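Local structure of 3,4-dihydroxy-2-butanone 4-phosphate synthase (Acinetobacter baumannii, 6MNZ) at residues L58-N69 with I108-P118; A132-R140 with R227-H235. The protein probably catalyses conversion of D-ribulose 5-phosphate to formate and 3,4-dihydroxy-2-butanone 4-phosphate, a step of riboflavin biosynthesis. All blocks are in the same frame, centred on the assembly; numbering follows the deposited sequence.

Interaction 1. Residues L58-N69 with I108-P118; sequences LTLSRERCKQLN and IQAAVAAHAKP
Arg64 shows how one long side chain can gather the carbonyls at a helix's end, here those around the C-terminal end of helix 101-112. CG leaves CB anti to the backbone N (chi1 170°), which starts the chain toward that helix, and bends at chi2 and chi3 then turn it. CD passes 3.4 Å from Ala111 O. Beyond NE, the guanidinium lies with Val112 CA over one face and Ala116 CB at its edge. NH1 gives a hydrogen bond of 2.6 Å to Ala113 O, which lies 32° out of the guanidinium plane; NH2 reaches Ala114 O only weakly and also forms a salt bridge with Glu157. Strand 57-60, a member of the synthase's mixed sheet, runs into helix 62-68, whose N-cap Ser61 takes the N-H of Arg64, with a Schellman motif at Asn69. One turn on from Arg64, the extended Gln67 donates a hydrogen bond from NE2 to Ala116 O (2.9 Å), on a lone pair in the carbonyl plane. From the strand, Leu58 puts CD2 against Ala111 CB at 3.7 Å, with CD1 touching Ile108 CG2 and Val112 CG1. Near Asn69, one water lies within hydrogen-bonding reach of Leu68 O and Pro118 O.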
# COMPACT_ATOMS: atom_id res chain seq x y z
N LEU A 58 3.91 -1.77 26.41
CA LEU A 58 5.22 -1.12 26.53
C LEU A 58 5.61 -0.59 25.15
O LEU A 58 5.97 -1.36 24.26
CB LEU A 58 6.27 -2.08 27.07
CG LEU A 58 7.71 -1.57 26.92
CD1 LEU A 58 7.87 -0.23 27.60
CD2 LEU A 58 8.72 -2.58 27.44
N THR A 59 5.42 0.71 24.94
CA THR A 59 5.74 1.30 23.65
C THR A 59 7.25 1.39 23.46
O THR A 59 7.98 1.73 24.40
CB THR A 59 5.11 2.69 23.55
OG1 THR A 59 5.71 3.56 24.52
CG2 THR A 59 3.61 2.61 23.81
N LEU A 60 7.73 0.87 22.33
CA LEU A 60 9.14 0.90 21.98
C LEU A 60 9.32 1.59 20.63
O LEU A 60 8.53 1.39 19.71
CB LEU A 60 9.76 -0.51 21.89
CG LEU A 60 10.14 -1.23 23.19
CD1 LEU A 60 8.90 -1.45 23.98
CD2 LEU A 60 10.83 -2.58 22.93
N SER A 61 10.53 2.11 20.44
CA SER A 61 10.97 2.54 19.13
C SER A 61 11.40 1.34 18.28
O SER A 61 11.78 0.29 18.79
CB SER A 61 12.12 3.53 19.25
OG SER A 61 13.30 2.88 19.71
N ARG A 62 11.42 1.56 16.96
CA ARG A 62 11.91 0.54 16.04
C ARG A 62 13.39 0.25 16.26
O ARG A 62 13.80 -0.91 16.26
CB ARG A 62 11.66 0.99 14.60
CG ARG A 62 10.19 1.00 14.21
CD ARG A 62 10.00 1.41 12.76
NE ARG A 62 10.72 0.53 11.84
CZ ARG A 62 10.48 0.45 10.54
NH1 ARG A 62 9.44 1.09 10.01
NH2 ARG A 62 11.21 -0.36 9.78
N GLU A 63 14.18 1.29 16.52
CA GLU A 63 15.56 1.08 16.93
C GLU A 63 15.63 0.15 18.14
O GLU A 63 16.34 -0.86 18.12
CB GLU A 63 16.23 2.42 17.25
CG GLU A 63 16.26 3.40 16.09
CD GLU A 63 15.00 4.24 15.99
OE1 GLU A 63 14.03 3.76 15.36
OE2 GLU A 63 14.89 5.21 16.77
N ARG A 64 14.83 0.44 19.16
CA ARG A 64 14.85 -0.39 20.36
C ARG A 64 14.38 -1.80 20.07
O ARG A 64 14.80 -2.75 20.75
CB ARG A 64 13.98 0.26 21.44
CG ARG A 64 13.72 -0.60 22.66
CD ARG A 64 14.98 -0.87 23.46
NE ARG A 64 15.52 0.34 24.06
CZ ARG A 64 16.60 0.36 24.84
NH1 ARG A 64 17.18 -0.77 25.20
NH2 ARG A 64 17.16 1.52 25.16
N CYS A 65 13.44 -1.96 19.14
CA CYS A 65 12.97 -3.30 18.77
C CYS A 65 14.05 -4.07 18.02
O CYS A 65 14.33 -5.24 18.35
CB CYS A 65 11.71 -3.20 17.92
SG CYS A 65 10.20 -2.84 18.87
N LYS A 66 14.74 -3.42 17.09
CA LYS A 66 15.83 -4.07 16.37
C LYS A 66 16.97 -4.44 17.31
O LYS A 66 17.46 -5.57 17.30
CB LYS A 66 16.34 -3.16 15.25
CG LYS A 66 16.84 -3.90 14.01
CD LYS A 66 15.70 -4.47 13.19
CE LYS A 66 16.21 -5.41 12.11
NZ LYS A 66 15.11 -6.13 11.41
N GLN A 67 17.33 -3.52 18.21
CA GLN A 67 18.28 -3.85 19.27
C GLN A 67 17.83 -5.08 20.06
O GLN A 67 18.65 -5.93 20.43
CB GLN A 67 18.47 -2.65 20.20
CG GLN A 67 19.27 -2.94 21.46
CD GLN A 67 19.61 -1.68 22.23
OE1 GLN A 67 19.74 -0.60 21.66
NE2 GLN A 67 19.71 -1.80 23.55
N LEU A 68 16.53 -5.22 20.27
CA LEU A 68 15.99 -6.37 20.98
C LEU A 68 15.75 -7.58 20.08
O LEU A 68 15.36 -8.64 20.58
CB LEU A 68 14.68 -6.00 21.68
CG LEU A 68 14.79 -5.08 22.89
CD1 LEU A 68 13.41 -4.57 23.27
CD2 LEU A 68 15.44 -5.79 24.07
N ASN A 69 15.98 -7.45 18.77
CA ASN A 69 15.70 -8.52 17.82
C ASN A 69 14.25 -8.98 17.94
O ASN A 69 13.96 -10.17 18.14
CB ASN A 69 16.66 -9.69 18.01
CG ASN A 69 16.52 -10.75 16.94
OD1 ASN A 69 15.91 -10.51 15.89
ND2 ASN A 69 17.12 -11.91 17.16
N ILE A 108 9.66 -5.00 31.92
CA ILE A 108 9.81 -3.75 31.18
C ILE A 108 11.23 -3.21 31.33
O ILE A 108 11.87 -2.81 30.35
CB ILE A 108 8.76 -2.73 31.66
CG1 ILE A 108 7.36 -3.18 31.25
CG2 ILE A 108 9.06 -1.34 31.09
CD1 ILE A 108 6.26 -2.65 32.14
N GLN A 109 11.75 -3.21 32.56
CA GLN A 109 13.08 -2.67 32.80
C GLN A 109 14.11 -3.34 31.90
O GLN A 109 14.97 -2.66 31.32
CB GLN A 109 13.46 -2.85 34.27
CG GLN A 109 12.57 -2.09 35.25
CD GLN A 109 12.42 -0.62 34.90
OE1 GLN A 109 11.39 -0.02 35.19
NE2 GLN A 109 13.51 -0.01 34.44
N ALA A 110 14.03 -4.66 31.75
CA ALA A 110 14.98 -5.37 30.91
C ALA A 110 14.91 -4.89 29.47
O ALA A 110 15.94 -4.70 28.82
CB ALA A 110 14.72 -6.88 30.98
N ALA A 111 13.70 -4.61 28.98
CA ALA A 111 13.54 -4.19 27.60
C ALA A 111 14.13 -2.80 27.38
O ALA A 111 14.84 -2.57 26.39
CB ALA A 111 12.07 -4.21 27.20
N VAL A 112 13.94 -1.89 28.34
CA VAL A 112 14.29 -0.49 28.16
C VAL A 112 15.58 -0.11 28.87
O VAL A 112 15.92 1.08 28.93
CB VAL A 112 13.15 0.44 28.62
CG1 VAL A 112 11.84 0.05 27.94
CG2 VAL A 112 13.00 0.39 30.14
N ALA A 113 16.26 -1.07 29.49
CA ALA A 113 17.64 -0.86 29.92
C ALA A 113 18.48 -0.32 28.77
O ALA A 113 18.23 -0.63 27.60
CB ALA A 113 18.23 -2.16 30.44
N ALA A 114 19.42 0.56 29.11
CA ALA A 114 20.10 1.35 28.08
C ALA A 114 20.73 0.45 27.02
O ALA A 114 20.45 0.59 25.83
CB ALA A 114 21.16 2.24 28.73
N HIS A 115 21.56 -0.50 27.45
CA HIS A 115 22.33 -1.35 26.55
C HIS A 115 21.76 -2.77 26.50
O HIS A 115 22.51 -3.75 26.44
CB HIS A 115 23.80 -1.37 26.95
CG HIS A 115 24.43 -0.01 27.00
ND1 HIS A 115 24.76 0.70 25.86
CD2 HIS A 115 24.76 0.78 28.05
CE1 HIS A 115 25.24 1.88 26.21
NE2 HIS A 115 25.24 1.96 27.53
N ALA A 116 20.44 -2.89 26.59
CA ALA A 116 19.80 -4.20 26.67
C ALA A 116 20.15 -5.04 25.45
O ALA A 116 20.36 -4.52 24.34
CB ALA A 116 18.29 -4.05 26.78
N LYS A 117 20.23 -6.34 25.66
CA LYS A 117 20.44 -7.32 24.60
C LYS A 117 19.17 -8.10 24.32
O LYS A 117 18.23 -8.11 25.12
CB LYS A 117 21.56 -8.29 25.00
CG LYS A 117 22.90 -7.62 25.25
CD LYS A 117 23.53 -7.14 23.95
CE LYS A 117 24.99 -6.77 24.15
NZ LYS A 117 25.66 -6.41 22.86
N PRO A 118 19.13 -8.84 23.21
CA PRO A 118 18.01 -9.77 23.00
C PRO A 118 17.95 -10.88 24.03
O PRO A 118 16.89 -11.51 24.18
CB PRO A 118 18.26 -10.32 21.59
CG PRO A 118 19.11 -9.29 20.92
CD PRO A 118 19.97 -8.70 22.00
O HOH W 1 15.07 -11.38 21.88

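Interaction 2. Residues A132-R140 with R227-H235; sequences AQPGGVLHR and REIGNPDIH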
# COMPACT_ATOMS: atom_id res chain seq x y z
N ALA A 132 6.25 1.73 17.72
CA ALA A 132 5.86 2.98 17.09
C ALA A 132 6.48 3.11 15.71
O ALA A 132 7.47 2.45 15.38
CB ALA A 132 6.26 4.16 17.97
N GLN A 133 5.83 3.91 14.86
CA GLN A 133 6.37 4.23 13.56
C GLN A 133 7.47 5.28 13.67
O GLN A 133 7.62 5.92 14.72
CB GLN A 133 5.27 4.73 12.63
CG GLN A 133 4.22 3.68 12.30
CD GLN A 133 4.81 2.48 11.58
OE1 GLN A 133 5.19 2.56 10.41
NE2 GLN A 133 4.80 1.33 12.25
N PRO A 134 8.38 5.33 12.69
CA PRO A 134 9.62 6.10 12.89
C PRO A 134 9.39 7.53 13.33
O PRO A 134 9.96 7.97 14.34
CB PRO A 134 10.29 6.03 11.51
CG PRO A 134 9.79 4.76 10.90
CD PRO A 134 8.38 4.58 11.42
N GLY A 135 8.58 8.28 12.60
CA GLY A 135 8.37 9.68 12.92
C GLY A 135 7.49 9.94 14.12
O GLY A 135 7.18 11.09 14.41
N GLY A 136 7.02 8.89 14.78
CA GLY A 136 6.22 9.08 15.98
C GLY A 136 4.85 9.64 15.64
O GLY A 136 4.28 9.35 14.58
N VAL A 137 4.39 10.56 16.48
CA VAL A 137 3.03 11.07 16.41
C VAL A 137 2.89 12.00 15.21
O VAL A 137 1.80 12.51 14.93
CB VAL A 137 2.67 11.79 17.73
CG1 VAL A 137 1.34 12.47 17.64
CG2 VAL A 137 2.67 10.81 18.88
N LEU A 138 3.97 12.17 14.45
CA LEU A 138 3.88 12.98 13.23
C LEU A 138 2.96 12.35 12.20
O LEU A 138 2.47 13.05 11.31
CB LEU A 138 5.27 13.18 12.63
CG LEU A 138 6.26 14.00 13.46
CD1 LEU A 138 7.63 13.95 12.80
CD2 LEU A 138 5.78 15.44 13.61
N HIS A 139 2.91 11.02 12.16
CA HIS A 139 2.26 10.30 11.07
C HIS A 139 1.12 9.42 11.53
O HIS A 139 -0.01 9.58 11.04
CB HIS A 139 3.31 9.46 10.32
CG HIS A 139 4.56 10.21 9.98
ND1 HIS A 139 4.55 11.32 9.17
CD2 HIS A 139 5.82 10.09 10.45
CE1 HIS A 139 5.77 11.84 9.13
NE2 HIS A 139 6.57 11.08 9.87
N ARG A 140 1.35 8.53 12.49
CA ARG A 140 0.29 7.81 13.17
C ARG A 140 0.00 8.47 14.51
O ARG A 140 0.87 8.49 15.39
CB ARG A 140 0.66 6.34 13.37
CG ARG A 140 -0.54 5.45 13.67
CD ARG A 140 -0.11 4.07 14.13
NE ARG A 140 -0.36 3.86 15.55
CZ ARG A 140 -0.76 2.71 16.09
NH1 ARG A 140 -0.77 1.60 15.37
NH2 ARG A 140 -0.88 2.62 17.41
N ARG A 227 10.91 17.09 2.80
CA ARG A 227 10.70 15.84 3.51
C ARG A 227 10.58 16.10 5.00
O ARG A 227 11.36 16.87 5.57
CB ARG A 227 11.86 14.86 3.25
CG ARG A 227 11.56 13.80 2.21
CD ARG A 227 12.42 12.57 2.40
NE ARG A 227 13.83 12.82 2.10
CZ ARG A 227 14.41 12.57 0.93
NH1 ARG A 227 13.69 12.16 -0.10
NH2 ARG A 227 15.70 12.81 0.78
N GLU A 228 9.67 15.37 5.65
CA GLU A 228 9.45 15.47 7.08
C GLU A 228 10.06 14.27 7.81
O GLU A 228 10.27 13.21 7.22
CB GLU A 228 7.96 15.56 7.42
CG GLU A 228 7.70 15.93 8.87
CD GLU A 228 6.23 15.97 9.22
OE1 GLU A 228 5.50 15.06 8.77
OE2 GLU A 228 5.89 16.67 10.20
N ILE A 229 10.44 14.50 9.07
CA ILE A 229 10.96 13.43 9.91
C ILE A 229 10.04 12.22 9.82
O ILE A 229 8.82 12.34 10.02
CB ILE A 229 11.09 13.90 11.36
CG1 ILE A 229 12.02 15.12 11.47
CG2 ILE A 229 11.59 12.77 12.25
CD1 ILE A 229 13.42 14.88 10.94
N GLY A 230 10.63 11.05 9.66
CA GLY A 230 9.90 9.81 9.61
C GLY A 230 9.44 9.41 8.22
O GLY A 230 9.27 8.21 7.97
N ASN A 231 9.37 10.36 7.28
CA ASN A 231 9.37 10.07 5.85
C ASN A 231 8.37 8.97 5.51
O ASN A 231 8.77 7.88 5.09
CB ASN A 231 10.78 9.67 5.41
CG ASN A 231 10.84 9.30 3.94
OD1 ASN A 231 11.02 10.16 3.08
ND2 ASN A 231 10.51 8.05 3.64
N PRO A 232 7.07 9.25 5.61
CA PRO A 232 6.11 8.66 4.67
C PRO A 232 5.85 9.49 3.41
O PRO A 232 4.80 9.32 2.79
CB PRO A 232 4.82 8.57 5.51
CG PRO A 232 5.21 8.95 6.92
CD PRO A 232 6.40 9.82 6.78
N ASP A 233 6.68 10.49 3.13
CA ASP A 233 6.24 11.66 2.39
C ASP A 233 7.37 12.15 1.50
O ASP A 233 8.55 11.97 1.83
CB ASP A 233 5.80 12.78 3.35
CG ASP A 233 6.76 12.94 4.51
OD1 ASP A 233 7.98 13.08 4.26
OD2 ASP A 233 6.29 13.03 5.67
N ILE A 234 7.01 12.77 0.38
CA ILE A 234 7.75 13.89 -0.18
C ILE A 234 6.77 15.03 -0.44
O ILE A 234 5.75 14.82 -1.11
CB ILE A 234 8.51 13.48 -1.45
CG1 ILE A 234 9.32 14.65 -2.01
CG2 ILE A 234 7.54 12.90 -2.47
CD1 ILE A 234 10.62 14.86 -1.27
N HIS A 235 6.97 16.15 0.25
CA HIS A 235 6.07 17.29 0.15
C HIS A 235 6.60 18.31 -0.86
O HIS A 235 7.80 18.55 -0.95
CB HIS A 235 5.90 17.97 1.51
CG HIS A 235 5.58 17.02 2.62
ND1 HIS A 235 4.29 16.68 2.96
CD2 HIS A 235 6.38 16.44 3.55
CE1 HIS A 235 4.32 15.79 3.94
NE2 HIS A 235 5.57 15.68 4.36
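The seam between the synthase part of the chain and the part related to GTP cyclohydrolase II is joined here by His139, set against the turn at the tip of a beta hairpin. Its imidazole NE2 donates to Ile229 O at 2.6 Å. The acceptor lies in the ring plane, and the N-H arrives in the carbonyl plane on a lone pair, although the bond is bent, with an N-H...O angle of 146°. With CG beside the backbone N (chi1 -48°), the ring stands between two apolar covers: Leu138 CB lies over the centre of one face, and the Pro232 ring, with CG and CD turned inward, makes a CH-pi contact on the other. The modelled carbons of Pro232 and His139 come too close for their exact spacing to be trusted. The carboxylates of Glu228 and Asp233 lie near the imidazole and might favour a positive charge on it. Leu138 packs against the turn with both methyls, CD1 3.7 Å from Ile229 CB and CD2 3.6 Å from Glu228 OE2. Where the two segments come closest in their CA atoms, at Gly135 and Gly230, backbone meets backbone, Gly135 N lying 3.6 Å from Gly230 CA. Asp233 OD1 accepts the N-H of Glu228 from above its carboxylate plane, tying the two sides of the hairpin loop together. Next along the chain from His139, Arg140, predicted to bind D-ribulose 5-phosphate, forms salt bridges with Glu145 and with a sulfate, probably from the crystallisation liquor, that may occupy an anion site. The turn from Glu228 to Asn231 is a type II beta turn, closed by Asn231 N bonding to Glu228 O, with Gly230 at the third position, where positive phi is usual; its middle peptide supplies the carbonyl that the histidine takes.

How the interactions relate
Read from the N terminus, the two contacts follow in series, neither nesting nor crossing. Interaction 1 closes first, bringing helix 101-112 and the turn after it back onto strand 57-60 and helix 62-68 across 38 intervening residues, all within the synthase part. The chain then runs through strand 127-131, which pairs in parallel with strand 57-60, and leaves it into 132-140, where interaction 2 opens. That contact spans 86 residues to join this loop to the hairpin of strands 220-228 and 235-239 in the second part. The centres of interactions 1 and 2 are about 21 Å apart, yet the two adjoin: Ala132 N lies 3.0 Å from Leu60 O, a probable hydrogen bond continuing the strand pairing.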